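Local coordinates for protein glycerol-3-phosphate dehydrogenase [NAD(+)] (Dunaliella salina, PDB 6IUY) that probably interconverts sn-glycerol 3-phosphate and dihydroxyacetone phosphate with NAD, and also carries a magnesium-binding domain of haloacid dehalogenase type, at residues A[374-378]-A[436-441]; A[405-411]-A[423-429]; A[273-279]-A[440-446]; A[255-261]-A[289-295]. All blocks are in the same frame, centred on the assembly; numbering follows the deposited sequence.

How the interactions relate
All four contacts belong to the dehydrogenase part of the chain and gather round one mixed sheet. Interaction 1 packs helix 431-441 on strand 374-377. Interaction 2 pairs the neighbouring strand 404-408 with strand 422-427, and Ser377 N lies 3.0 Å from Ser405 O between them. Interaction 3 sets helix 266-282 against the end of the helix used in interaction 1; they share Leu440 and Phe441. Interaction 4 pairs strand 257-262 with the segment 289-295, and Phe290 CZ lies 3.7 Å from Leu440 CD1. Interactions 2 and 4 have centres about 20 Å apart and do not touch. NAD is reached at Leu378 and Asn411.

Interaction 1 of 4, residues A[374-378]-A[436-441]; sequences KAISL and LWQQLF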
# COMPACT_ATOMS: atom_id res chain seq x y z
N LYS A 374 -6.86 24.04 18.28
CA LYS A 374 -6.46 22.88 17.49
C LYS A 374 -7.70 22.33 16.78
O LYS A 374 -8.77 22.20 17.40
CB LYS A 374 -5.81 21.80 18.37
CG LYS A 374 -4.67 22.28 19.29
CD LYS A 374 -3.43 22.69 18.51
CE LYS A 374 -2.32 23.23 19.41
NZ LYS A 374 -2.13 22.44 20.68
N ALA A 375 -7.59 22.02 15.49
CA ALA A 375 -8.70 21.41 14.77
C ALA A 375 -8.33 20.03 14.23
O ALA A 375 -7.16 19.76 13.92
CB ALA A 375 -9.14 22.32 13.64
N ILE A 376 -9.32 19.15 14.11
CA ILE A 376 -9.15 17.93 13.32
C ILE A 376 -10.42 17.66 12.55
O ILE A 376 -11.51 17.95 13.01
CB ILE A 376 -8.81 16.71 14.20
CG1 ILE A 376 -8.44 15.50 13.33
CG2 ILE A 376 -9.96 16.41 15.15
CD1 ILE A 376 -7.76 14.35 14.10
N SER A 377 -10.25 17.12 11.35
CA SER A 377 -11.38 16.82 10.48
C SER A 377 -11.51 15.31 10.28
O SER A 377 -10.52 14.61 10.05
CB SER A 377 -11.19 17.51 9.13
OG SER A 377 -12.20 17.12 8.22
N LEU A 378 -12.73 14.82 10.41
CA LEU A 378 -13.06 13.42 10.17
C LEU A 378 -13.82 13.29 8.85
O LEU A 378 -14.25 12.21 8.48
CB LEU A 378 -13.91 12.88 11.32
CG LEU A 378 -13.19 12.32 12.55
CD1 LEU A 378 -12.17 13.32 13.11
CD2 LEU A 378 -14.20 11.94 13.61
N LEU A 436 -1.90 15.07 21.19
CA LEU A 436 -3.20 15.42 21.76
C LEU A 436 -4.32 14.59 21.14
O LEU A 436 -5.06 13.90 21.83
CB LEU A 436 -3.47 16.92 21.54
CG LEU A 436 -4.69 17.54 22.22
CD1 LEU A 436 -4.43 17.73 23.71
CD2 LEU A 436 -5.08 18.87 21.56
N TRP A 437 -4.43 14.64 19.81
CA TRP A 437 -5.45 13.87 19.11
C TRP A 437 -5.38 12.37 19.40
O TRP A 437 -6.42 11.72 19.58
CB TRP A 437 -5.34 14.12 17.61
CG TRP A 437 -5.65 15.52 17.24
CD1 TRP A 437 -4.90 16.36 16.48
CD2 TRP A 437 -6.81 16.27 17.64
NE1 TRP A 437 -5.53 17.58 16.36
CE2 TRP A 437 -6.70 17.55 17.07
CE3 TRP A 437 -7.94 15.98 18.40
CZ2 TRP A 437 -7.67 18.54 17.25
CZ3 TRP A 437 -8.91 16.95 18.56
CH2 TRP A 437 -8.76 18.21 18.00
N GLN A 438 -4.18 11.82 19.48
CA GLN A 438 -4.07 10.39 19.74
C GLN A 438 -4.60 10.05 21.11
O GLN A 438 -5.32 9.05 21.27
CB GLN A 438 -2.63 9.89 19.61
CG GLN A 438 -2.50 8.39 19.87
CD GLN A 438 -1.08 7.87 19.62
OE1 GLN A 438 -0.11 8.62 19.65
NE2 GLN A 438 -0.97 6.57 19.36
N GLN A 439 -4.26 10.87 22.10
CA GLN A 439 -4.77 10.67 23.45
C GLN A 439 -6.29 10.82 23.46
O GLN A 439 -6.98 10.09 24.15
CB GLN A 439 -4.11 11.65 24.45
CG GLN A 439 -4.68 11.55 25.89
CD GLN A 439 -3.91 12.41 26.91
OE1 GLN A 439 -2.92 13.08 26.57
NE2 GLN A 439 -4.36 12.38 28.17
N LEU A 440 -6.82 11.72 22.64
CA LEU A 440 -8.27 11.94 22.61
C LEU A 440 -9.04 10.76 21.97
O LEU A 440 -10.00 10.24 22.55
CB LEU A 440 -8.57 13.23 21.87
CG LEU A 440 -9.94 13.88 22.07
CD1 LEU A 440 -10.22 14.08 23.55
CD2 LEU A 440 -9.99 15.20 21.30
N PHE A 441 -8.58 10.31 20.80
CA PHE A 441 -9.30 9.31 20.01
C PHE A 441 -8.96 7.83 20.27
O PHE A 441 -9.81 6.96 20.09
CB PHE A 441 -9.09 9.58 18.52
CG PHE A 441 -9.95 10.68 17.97
CD1 PHE A 441 -11.24 10.42 17.53
CD2 PHE A 441 -9.45 11.98 17.86
CE1 PHE A 441 -12.02 11.42 17.00
CE2 PHE A 441 -10.23 12.99 17.33
CZ PHE A 441 -11.52 12.72 16.90
O HOH W 1 -4.29 19.98 14.66
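Strand 374-377 and helix 436-441 cross at -59°, with their axes 10.8 Å apart at closest approach, so side chains fill the space between them. Trp437 carries most of the contact. Its indole lies against the backbone of Ala375, whose C is 3.4 Å from Trp437 CZ2. Ile376 covers one face of the ring: its CG2 stands 3.5 Å from the centroid of the Trp437 six-membered ring, a CH-pi contact. With CG1 anti to the backbone N (chi1 -172°), the other branch of Ile376 runs along the same ring and brings CD1 to 4.0 Å from Trp437 CG. A water at the indole edge accepts from Trp437 NE1 and donates to Ala375 O. A leucine in place of Trp437 would probably leave Ile376 without its flat partner and the water without its indole donor. Further along, Ile376 CG2 also meets the edge of the Phe441 ring. The Leu378 and Phe441 side chains come from opposite directions, and Leu378 CD1 lies 3.9 Å from Phe441 CZ. Leu378 also touches Trp267 and the bound NAD. Strands 346-349 and 404-408 flank strand 374-377 in the sheet, and both touch Trp437 and Phe441. Helix 266-282 packs beside helix 431-441 through Val275 and Thr279.

Interaction 2 of 4, residues A[405-411]-A[423-429]; sequences SVLMGAN and EAVIAYA. With NAD (nicotinamide-adenine-dinucleotide), chain C.
Ser405 turns OG away from its own carbonyl carbon (chi1 -57°), which sets the oxygen against the turn after the partner strand. There it accepts a hydrogen bond from Ala429 N, 3.1 Å from Ser405 OG. Leu407 has CG opposite the backbone N (chi1 -180°), and this carries the side chain obliquely across Ile426 and brings CD2 onto Ala424. Leu407 CG is 3.8 Å from Ile426 CG1, and Leu407 CD2 is 3.8 Å from Ala424 CB. The strands run antiparallel, at 170°. Val406 with Ala427 and Met408 with Val425 are hydrogen-bonded pairs, each with two backbone bonds. Leu407 with Ile426 is the non-hydrogen-bonded pair between them. Val406 CG2 meets Ala427 CB at 3.6 Å on the other face from Leu407. At Gly409 the backbones come close, with Gly409 CA only 4.0 Å from Ala424 CA. Beyond it the chain reaches the cofactor, and Asn411 O lies 3.2 Å from NAD C4N, the nicotinamide carbon that exchanges hydride in such dehydrogenases. Helix 454-477 packs on Val406 and Ala427. On the other face, helix 431-441 packs on Leu407 and Ile426. Strands 374-377 and 446-451 continue the sheet beyond the two.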
# COMPACT_ATOMS: atom_id res chain seq x y z
N SER A 405 -5.53 18.85 11.48
CA SER A 405 -5.17 17.46 11.26
C SER A 405 -6.36 16.71 10.63
O SER A 405 -7.43 17.31 10.43
CB SER A 405 -4.79 16.80 12.59
OG SER A 405 -3.73 17.50 13.22
N VAL A 406 -6.18 15.42 10.32
CA VAL A 406 -7.28 14.57 9.89
C VAL A 406 -7.23 13.22 10.58
O VAL A 406 -6.17 12.77 11.06
CB VAL A 406 -7.28 14.32 8.38
CG1 VAL A 406 -7.46 15.63 7.61
CG2 VAL A 406 -6.01 13.53 7.95
N LEU A 407 -8.39 12.58 10.66
CA LEU A 407 -8.46 11.21 11.12
C LEU A 407 -9.14 10.44 10.00
O LEU A 407 -10.30 10.69 9.70
CB LEU A 407 -9.24 11.09 12.43
CG LEU A 407 -9.44 9.73 13.12
CD1 LEU A 407 -9.90 9.96 14.55
CD2 LEU A 407 -10.47 8.87 12.41
N MET A 408 -8.40 9.52 9.39
CA MET A 408 -8.90 8.74 8.25
C MET A 408 -8.58 7.27 8.44
O MET A 408 -7.45 6.93 8.79
CB MET A 408 -8.27 9.23 6.95
CG MET A 408 -8.48 10.69 6.68
SD MET A 408 -10.06 10.99 5.91
CE MET A 408 -10.59 12.50 6.75
N GLY A 409 -9.57 6.41 8.25
CA GLY A 409 -9.36 4.99 8.45
C GLY A 409 -10.54 4.18 7.94
O GLY A 409 -11.56 4.75 7.53
N ALA A 410 -10.41 2.86 7.94
CA ALA A 410 -11.52 1.99 7.59
C ALA A 410 -12.50 1.98 8.76
O ALA A 410 -12.34 1.19 9.70
CB ALA A 410 -11.02 0.58 7.28
N ASN A 411 -13.48 2.88 8.72
CA ASN A 411 -14.26 3.16 9.92
C ASN A 411 -15.78 3.17 9.80
O ASN A 411 -16.40 4.13 10.29
CB ASN A 411 -13.88 4.53 10.50
CG ASN A 411 -12.41 4.67 10.85
OD1 ASN A 411 -11.78 3.74 11.36
ND2 ASN A 411 -11.87 5.86 10.61
N GLU A 423 -9.34 0.48 13.50
CA GLU A 423 -8.12 1.27 13.53
C GLU A 423 -8.26 2.47 12.61
O GLU A 423 -9.13 2.51 11.74
CB GLU A 423 -6.88 0.42 13.16
CG GLU A 423 -6.99 -0.38 11.88
CD GLU A 423 -5.78 -1.30 11.59
OE1 GLU A 423 -5.36 -2.08 12.47
OE2 GLU A 423 -5.26 -1.26 10.45
N ALA A 424 -7.42 3.48 12.83
CA ALA A 424 -7.43 4.64 11.96
C ALA A 424 -6.08 5.30 11.96
O ALA A 424 -5.30 5.13 12.88
CB ALA A 424 -8.50 5.64 12.40
N VAL A 425 -5.83 6.09 10.93
CA VAL A 425 -4.67 6.96 10.87
C VAL A 425 -5.06 8.35 11.37
O VAL A 425 -6.12 8.85 10.99
CB VAL A 425 -4.16 7.11 9.42
CG1 VAL A 425 -3.39 8.41 9.26
CG2 VAL A 425 -3.33 5.89 8.98
N ILE A 426 -4.22 8.98 12.19
CA ILE A 426 -4.35 10.41 12.40
C ILE A 426 -3.16 11.10 11.77
O ILE A 426 -2.03 10.88 12.18
CB ILE A 426 -4.46 10.78 13.90
CG1 ILE A 426 -5.90 10.56 14.38
CG2 ILE A 426 -4.05 12.23 14.12
CD1 ILE A 426 -6.17 10.95 15.84
N ALA A 427 -3.42 11.92 10.76
CA ALA A 427 -2.36 12.65 10.10
C ALA A 427 -2.29 14.05 10.68
O ALA A 427 -3.21 14.84 10.49
CB ALA A 427 -2.60 12.69 8.61
N TYR A 428 -1.20 14.35 11.39
CA TYR A 428 -1.11 15.58 12.19
C TYR A 428 -0.55 16.75 11.40
O TYR A 428 0.29 16.59 10.52
CB TYR A 428 -0.26 15.34 13.45
CG TYR A 428 1.11 14.73 13.21
CD1 TYR A 428 2.13 15.46 12.62
CD2 TYR A 428 1.39 13.42 13.61
CE1 TYR A 428 3.39 14.91 12.41
CE2 TYR A 428 2.65 12.86 13.41
CZ TYR A 428 3.63 13.61 12.81
OH TYR A 428 4.87 13.05 12.61
N ALA A 429 -1.05 17.94 11.74
CA ALA A 429 -0.61 19.17 11.10
C ALA A 429 0.81 19.49 11.54
O ALA A 429 1.61 20.01 10.77
CB ALA A 429 -1.57 20.33 11.47
PA NAD C . -24.50 11.34 8.40
O1A NAD C . -25.02 10.44 9.44
O2A NAD C . -24.21 10.65 7.07
O5B NAD C . -25.57 12.53 8.08
C5B NAD C . -26.54 12.92 9.06
C4B NAD C . -26.26 14.37 9.52
O4B NAD C . -26.49 15.20 8.54
C3B NAD C . -27.26 14.77 10.61
O3B NAD C . -26.72 14.77 11.84
C2B NAD C . -27.71 16.19 10.21
O2B NAD C . -27.67 17.05 11.44
C1B NAD C . -26.85 16.55 9.32
N9A NAD C . -27.43 17.49 8.46
C8A NAD C . -28.52 17.36 7.67
N7A NAD C . -28.70 18.53 7.03
C5A NAD C . -27.74 19.40 7.44
C6A NAD C . -27.48 20.73 7.13
N6A NAD C . -28.21 21.55 6.23
N1A NAD C . -26.43 21.35 7.68
C2A NAD C . -25.63 20.67 8.56
N3A NAD C . -25.90 19.39 8.88
C4A NAD C . -26.95 18.76 8.32
O3 NAD C . -23.16 12.01 8.96
PN NAD C . -21.83 11.27 9.46
O1N NAD C . -22.04 9.76 9.51
O2N NAD C . -21.41 11.76 10.82
O5D NAD C . -20.72 11.53 8.37
C5D NAD C . -20.16 12.82 8.20
C4D NAD C . -18.76 12.63 7.60
O4D NAD C . -18.16 11.58 8.14
C3D NAD C . -18.90 12.31 6.12
O3D NAD C . -18.04 13.07 5.43
C2D NAD C . -18.53 10.80 6.00
O2D NAD C . -18.03 10.58 4.62
C1D NAD C . -17.65 10.63 6.94
N1N NAD C . -17.54 9.28 7.45
C2N NAD C . -18.64 8.50 7.73
C3N NAD C . -18.48 7.21 8.22
C7N NAD C . -19.75 6.36 8.49
O7N NAD C . -19.66 5.16 8.65
N7N NAD C . -21.02 7.03 8.56
C4N NAD C . -17.23 6.68 8.46
C5N NAD C . -16.12 7.47 8.21
C6N NAD C . -16.29 8.77 7.72

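Interaction 3 of 4, residues A[273-279]-A[440-446]; sequences RMVAQST and LFQRPYF
Ser278 OG donates to Leu440 O, 2.6 Å away, and accepts from Arg443 NH1. One hydroxyl thus joins the end of helix 431-441 to the turn that follows it. The hydroxyl comes from above the Leu440 carbonyl plane, and its first torsion (chi1 -66°) points it there. Arg443 NH1 lies 2.9 Å from Ser278 OG, at a tilt to the guanidinium plane, and also forms a salt bridge with Glu281. The Arg443 chain bends twice, and one guanidinium face rests on Gln277 CB. Gln277 OE1 takes two donors: Tyr445 OH at 2.6 Å, and a weak bond from Arg443 NE. The amide is turned 80° from the plane of the Tyr445 ring, with OE1 at the ring edge. Its NE2 is bonded to Glu419. A water accepts from Arg273 NH1 and donates to Tyr445 OH, 3.1 Å away; Arg273 also pairs with Glu419 and bonds to Asp326.

Beside these polar groups, Met274 CE sits over the centre of the Phe446 ring, 3.6 Å from the centroid, and Met274 SD makes Met-aromatic contacts with Phe446 and Tyr445. Val275 CG2 lies over one face of Phe441, 3.8 Å from its centroid. Arg443 to Phe446 form a type I beta turn. The contact packs helix 266-282 against helix 431-441. Helix 266-282 begins at a turn consistent with a Rossmann GxGxxA motif; its first residues, Ala266 to Ala268, bind NAD.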
# COMPACT_ATOMS: atom_id res chain seq x y z
N ARG A 273 -18.49 9.56 21.08
CA ARG A 273 -18.61 8.54 22.12
C ARG A 273 -17.24 8.05 22.58
O ARG A 273 -17.02 7.78 23.78
CB ARG A 273 -19.43 7.36 21.62
CG ARG A 273 -19.45 6.18 22.56
CD ARG A 273 -20.31 5.02 22.08
NE ARG A 273 -20.64 4.14 23.22
CZ ARG A 273 -19.96 3.05 23.55
NH1 ARG A 273 -18.91 2.67 22.84
NH2 ARG A 273 -20.33 2.32 24.60
N MET A 274 -16.32 7.89 21.62
CA MET A 274 -14.95 7.46 21.92
C MET A 274 -14.17 8.59 22.58
O MET A 274 -13.47 8.38 23.55
CB MET A 274 -14.23 7.01 20.65
CG MET A 274 -14.91 5.87 19.88
SD MET A 274 -13.75 5.20 18.65
CE MET A 274 -13.88 6.36 17.30
N VAL A 275 -14.29 9.77 22.00
CA VAL A 275 -13.70 10.99 22.53
C VAL A 275 -14.18 11.29 23.96
O VAL A 275 -13.39 11.65 24.85
CB VAL A 275 -14.04 12.13 21.59
CG1 VAL A 275 -14.07 13.46 22.30
CG2 VAL A 275 -13.09 12.09 20.40
N ALA A 276 -15.47 11.08 24.20
CA ALA A 276 -15.99 11.28 25.53
C ALA A 276 -15.42 10.26 26.53
O ALA A 276 -15.20 10.60 27.69
CB ALA A 276 -17.53 11.22 25.51
N GLN A 277 -15.17 9.03 26.10
CA GLN A 277 -14.57 8.02 27.00
C GLN A 277 -13.17 8.42 27.43
O GLN A 277 -12.80 8.22 28.58
CB GLN A 277 -14.51 6.64 26.35
CG GLN A 277 -15.86 6.00 26.16
CD GLN A 277 -15.81 4.73 25.36
OE1 GLN A 277 -14.84 4.47 24.61
NE2 GLN A 277 -16.85 3.91 25.50
N SER A 278 -12.39 8.99 26.50
CA SER A 278 -11.04 9.45 26.79
C SER A 278 -10.98 10.60 27.82
O SER A 278 -10.18 10.57 28.75
CB SER A 278 -10.35 9.87 25.50
OG SER A 278 -10.15 8.74 24.65
N THR A 279 -11.82 11.62 27.64
CA THR A 279 -11.84 12.75 28.56
C THR A 279 -12.33 12.34 29.93
O THR A 279 -11.85 12.83 30.96
CB THR A 279 -12.70 13.89 28.06
OG1 THR A 279 -14.06 13.45 27.99
CG2 THR A 279 -12.24 14.30 26.71
N LEU A 440 -6.82 11.72 22.64
CA LEU A 440 -8.27 11.94 22.61
C LEU A 440 -9.04 10.76 21.97
O LEU A 440 -10.00 10.24 22.55
CB LEU A 440 -8.57 13.23 21.87
CG LEU A 440 -9.94 13.88 22.07
CD1 LEU A 440 -10.22 14.08 23.55
CD2 LEU A 440 -9.99 15.20 21.30
N PHE A 441 -8.58 10.31 20.80
CA PHE A 441 -9.30 9.31 20.01
C PHE A 441 -8.96 7.83 20.27
O PHE A 441 -9.81 6.96 20.09
CB PHE A 441 -9.09 9.58 18.52
CG PHE A 441 -9.95 10.68 17.97
CD1 PHE A 441 -11.24 10.42 17.53
CD2 PHE A 441 -9.45 11.98 17.86
CE1 PHE A 441 -12.02 11.42 17.00
CE2 PHE A 441 -10.23 12.99 17.33
CZ PHE A 441 -11.52 12.72 16.90
N GLN A 442 -7.73 7.52 20.65
CA GLN A 442 -7.37 6.11 20.81
C GLN A 442 -8.08 5.44 21.99
O GLN A 442 -7.96 5.88 23.14
CB GLN A 442 -5.86 5.94 20.97
CG GLN A 442 -5.41 4.49 21.08
CD GLN A 442 -3.93 4.33 20.76
OE1 GLN A 442 -3.53 4.38 19.59
NE2 GLN A 442 -3.12 4.16 21.79
N ARG A 443 -8.78 4.36 21.68
CA ARG A 443 -9.45 3.52 22.68
C ARG A 443 -8.88 2.10 22.60
O ARG A 443 -8.10 1.80 21.71
CB ARG A 443 -10.97 3.52 22.44
CG ARG A 443 -11.56 4.89 22.12
CD ARG A 443 -11.50 5.77 23.33
NE ARG A 443 -11.81 4.99 24.52
CZ ARG A 443 -11.23 5.16 25.71
NH1 ARG A 443 -10.30 6.10 25.87
NH2 ARG A 443 -11.59 4.38 26.73
N PRO A 444 -9.24 1.23 23.54
CA PRO A 444 -8.69 -0.14 23.42
C PRO A 444 -9.22 -0.88 22.20
O PRO A 444 -8.60 -1.85 21.79
CB PRO A 444 -9.17 -0.82 24.71
CG PRO A 444 -9.40 0.31 25.66
CD PRO A 444 -9.91 1.44 24.82
N TYR A 445 -10.32 -0.41 21.61
CA TYR A 445 -10.89 -1.05 20.42
C TYR A 445 -10.70 -0.17 19.18
O TYR A 445 -11.18 -0.47 18.09
CB TYR A 445 -12.39 -1.33 20.63
CG TYR A 445 -13.14 -0.09 21.06
CD1 TYR A 445 -13.64 0.80 20.11
CD2 TYR A 445 -13.32 0.20 22.40
CE1 TYR A 445 -14.33 1.95 20.50
CE2 TYR A 445 -13.99 1.35 22.80
CZ TYR A 445 -14.50 2.22 21.85
OH TYR A 445 -15.17 3.36 22.25
N PHE A 446 -9.98 0.93 19.34
CA PHE A 446 -9.78 1.86 18.24
C PHE A 446 -8.32 2.31 18.26
O PHE A 446 -7.97 3.28 18.94
CB PHE A 446 -10.77 3.05 18.35
CG PHE A 446 -10.87 3.87 17.09
CD1 PHE A 446 -11.39 3.31 15.93
CD2 PHE A 446 -10.46 5.20 17.07
CE1 PHE A 446 -11.50 4.05 14.76
CE2 PHE A 446 -10.56 5.96 15.90
CZ PHE A 446 -11.08 5.37 14.73
O HOH W 2 -17.67 3.48 20.47

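Interaction 4 of 4, residues A[255-261]-A[289-295]; sequences KRYKVTM and VFEKEVT
Val289 begins the contact with its backbone O, which accepts from Tyr257 N at 2.7 Å. The same oxygen lies in plane at the edge of the Tyr257 ring. Val289 CG2, anti to its backbone N, reaches the ring at Tyr257 CD1, 3.5 Å away. Phe290 pairs with Tyr257 in a parallel bridge. Its ring turns to the face that carries Tyr257 and Val259, and Phe290 CD1 is 3.9 Å from Tyr257 CB. Glu291 N then donates to Tyr257 O at 2.6 Å, nearly straight (170°).

The Glu291 side chain bends back at chi2 and lies between two basic residues. Its CG runs alongside Lys258 CG. Its OE2 forms a salt bridge with Arg256 NH1, long at 3.4 Å and weak as a hydrogen bond, the carboxylate and guanidinium planes at 89°. A leucine in place of Glu291 would probably leave Arg256 without this charged mate and free its guanidinium to turn.

At Lys292 the chain turns a corner and the strands part. One water fills in, accepting from Val259 N and donating to both Glu291 O and Glu293 O. A second donates to Glu293 O, weakly to Val259 O, and pairs with Thr295 OG1. Val294 CG1 then lies beside Val259 CG1. Thr295 restores direct pairing: its N donates to Val259 O, and Thr295 O accepts from Met261 N at 2.8 Å.

Thus backbone bonds and two waters hold the strands together across the corner, apolar side chains pack on the buried face, and the ion pair lies toward solvent, Arg256 exposed and Glu291 partly so, where water is likely to weaken it.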
# COMPACT_ATOMS: atom_id res chain seq x y z
N LYS A 255 -2.74 24.02 30.63
CA LYS A 255 -3.91 24.10 29.76
C LYS A 255 -4.78 22.85 29.90
O LYS A 255 -4.27 21.72 29.98
CB LYS A 255 -3.51 24.31 28.30
CG LYS A 255 -4.61 24.98 27.47
CD LYS A 255 -4.22 25.10 26.01
CE LYS A 255 -5.24 25.92 25.21
NZ LYS A 255 -4.81 26.16 23.79
N ARG A 256 -6.10 23.05 29.97
CA ARG A 256 -7.06 21.95 29.95
C ARG A 256 -7.99 22.17 28.77
O ARG A 256 -8.75 23.15 28.74
CB ARG A 256 -7.86 21.86 31.25
CG ARG A 256 -8.65 20.59 31.36
CD ARG A 256 -9.64 20.61 32.52
NE ARG A 256 -8.98 20.58 33.81
CZ ARG A 256 -8.97 21.60 34.67
NH1 ARG A 256 -9.59 22.73 34.37
NH2 ARG A 256 -8.33 21.48 35.83
N TYR A 257 -7.92 21.28 27.80
CA TYR A 257 -8.62 21.47 26.53
C TYR A 257 -10.11 21.19 26.67
O TYR A 257 -10.49 20.16 27.23
CB TYR A 257 -7.99 20.58 25.46
CG TYR A 257 -6.64 21.05 25.00
CD1 TYR A 257 -5.49 20.77 25.74
CD2 TYR A 257 -6.50 21.79 23.85
CE1 TYR A 257 -4.24 21.23 25.32
CE2 TYR A 257 -5.26 22.24 23.41
CZ TYR A 257 -4.14 21.96 24.15
OH TYR A 257 -2.92 22.41 23.71
N LYS A 258 -10.95 22.12 26.22
CA LYS A 258 -12.39 21.84 26.09
C LYS A 258 -12.63 21.33 24.67
O LYS A 258 -12.17 21.94 23.71
CB LYS A 258 -13.27 23.08 26.32
CG LYS A 258 -13.26 23.67 27.75
CD LYS A 258 -14.41 24.69 27.92
CE LYS A 258 -14.04 25.84 28.86
NZ LYS A 258 -13.51 25.36 30.16
N VAL A 259 -13.35 20.22 24.55
CA VAL A 259 -13.54 19.61 23.23
C VAL A 259 -14.94 19.85 22.71
O VAL A 259 -15.92 19.65 23.43
CB VAL A 259 -13.28 18.10 23.29
CG1 VAL A 259 -13.43 17.47 21.91
CG2 VAL A 259 -11.89 17.83 23.89
N THR A 260 -15.04 20.27 21.45
CA THR A 260 -16.33 20.38 20.79
C THR A 260 -16.35 19.59 19.48
O THR A 260 -15.53 19.83 18.59
CB THR A 260 -16.67 21.86 20.52
OG1 THR A 260 -16.89 22.50 21.78
CG2 THR A 260 -17.92 21.98 19.66
N MET A 261 -17.31 18.67 19.38
CA MET A 261 -17.61 17.96 18.14
C MET A 261 -18.57 18.80 17.30
O MET A 261 -19.66 19.15 17.77
CB MET A 261 -18.23 16.59 18.46
CG MET A 261 -18.80 15.83 17.24
SD MET A 261 -17.52 15.28 16.08
CE MET A 261 -17.69 16.54 14.84
N VAL A 289 -5.50 16.84 30.81
CA VAL A 289 -5.37 17.70 29.64
C VAL A 289 -6.72 18.01 28.97
O VAL A 289 -6.78 18.87 28.09
CB VAL A 289 -4.40 17.10 28.60
CG1 VAL A 289 -5.01 15.89 27.93
CG2 VAL A 289 -4.02 18.14 27.55
N PHE A 290 -7.81 17.33 29.38
CA PHE A 290 -9.14 17.59 28.78
C PHE A 290 -10.23 17.94 29.80
O PHE A 290 -10.30 17.35 30.89
CB PHE A 290 -9.63 16.38 27.97
CG PHE A 290 -8.69 15.95 26.90
CD1 PHE A 290 -8.46 16.75 25.81
CD2 PHE A 290 -8.06 14.72 26.97
CE1 PHE A 290 -7.60 16.36 24.83
CE2 PHE A 290 -7.20 14.32 25.99
CZ PHE A 290 -6.96 15.14 24.92
N GLU A 291 -11.11 18.87 29.42
CA GLU A 291 -12.38 19.05 30.13
C GLU A 291 -13.17 17.76 30.05
O GLU A 291 -13.15 17.09 29.02
CB GLU A 291 -13.19 20.21 29.52
CG GLU A 291 -12.92 21.56 30.16
CD GLU A 291 -13.16 21.56 31.67
OE1 GLU A 291 -14.23 21.09 32.11
OE2 GLU A 291 -12.27 22.02 32.42
N LYS A 292 -13.84 17.39 31.13
CA LYS A 292 -14.58 16.13 31.15
C LYS A 292 -15.73 16.14 30.16
O LYS A 292 -16.00 15.15 29.47
CB LYS A 292 -15.13 15.82 32.55
CG LYS A 292 -15.85 14.48 32.59
CD LYS A 292 -16.36 14.15 33.99
CE LYS A 292 -16.98 12.76 34.02
NZ LYS A 292 -17.38 12.36 35.41
N GLU A 293 -16.39 17.29 30.05
CA GLU A 293 -17.56 17.40 29.21
C GLU A 293 -17.25 17.74 27.76
O GLU A 293 -16.53 18.71 27.46
CB GLU A 293 -18.51 18.44 29.78
CG GLU A 293 -19.66 18.79 28.85
CD GLU A 293 -20.69 19.71 29.51
OE1 GLU A 293 -21.46 19.21 30.35
OE2 GLU A 293 -20.72 20.92 29.18
N VAL A 294 -17.83 16.98 26.84
CA VAL A 294 -17.64 17.24 25.42
C VAL A 294 -18.89 17.84 24.85
O VAL A 294 -19.97 17.30 25.04
CB VAL A 294 -17.31 15.94 24.63
CG1 VAL A 294 -17.09 16.25 23.17
CG2 VAL A 294 -16.12 15.25 25.19
N THR A 295 -18.76 18.92 24.10
CA THR A 295 -19.93 19.56 23.55
C THR A 295 -20.14 19.05 22.14
O THR A 295 -19.17 18.87 21.40
CB THR A 295 -19.77 21.09 23.59
OG1 THR A 295 -19.66 21.50 24.96
CG2 THR A 295 -20.93 21.79 22.99
O HOH W 3 -13.84 18.58 26.74
O HOH W 4 -17.05 21.11 26.38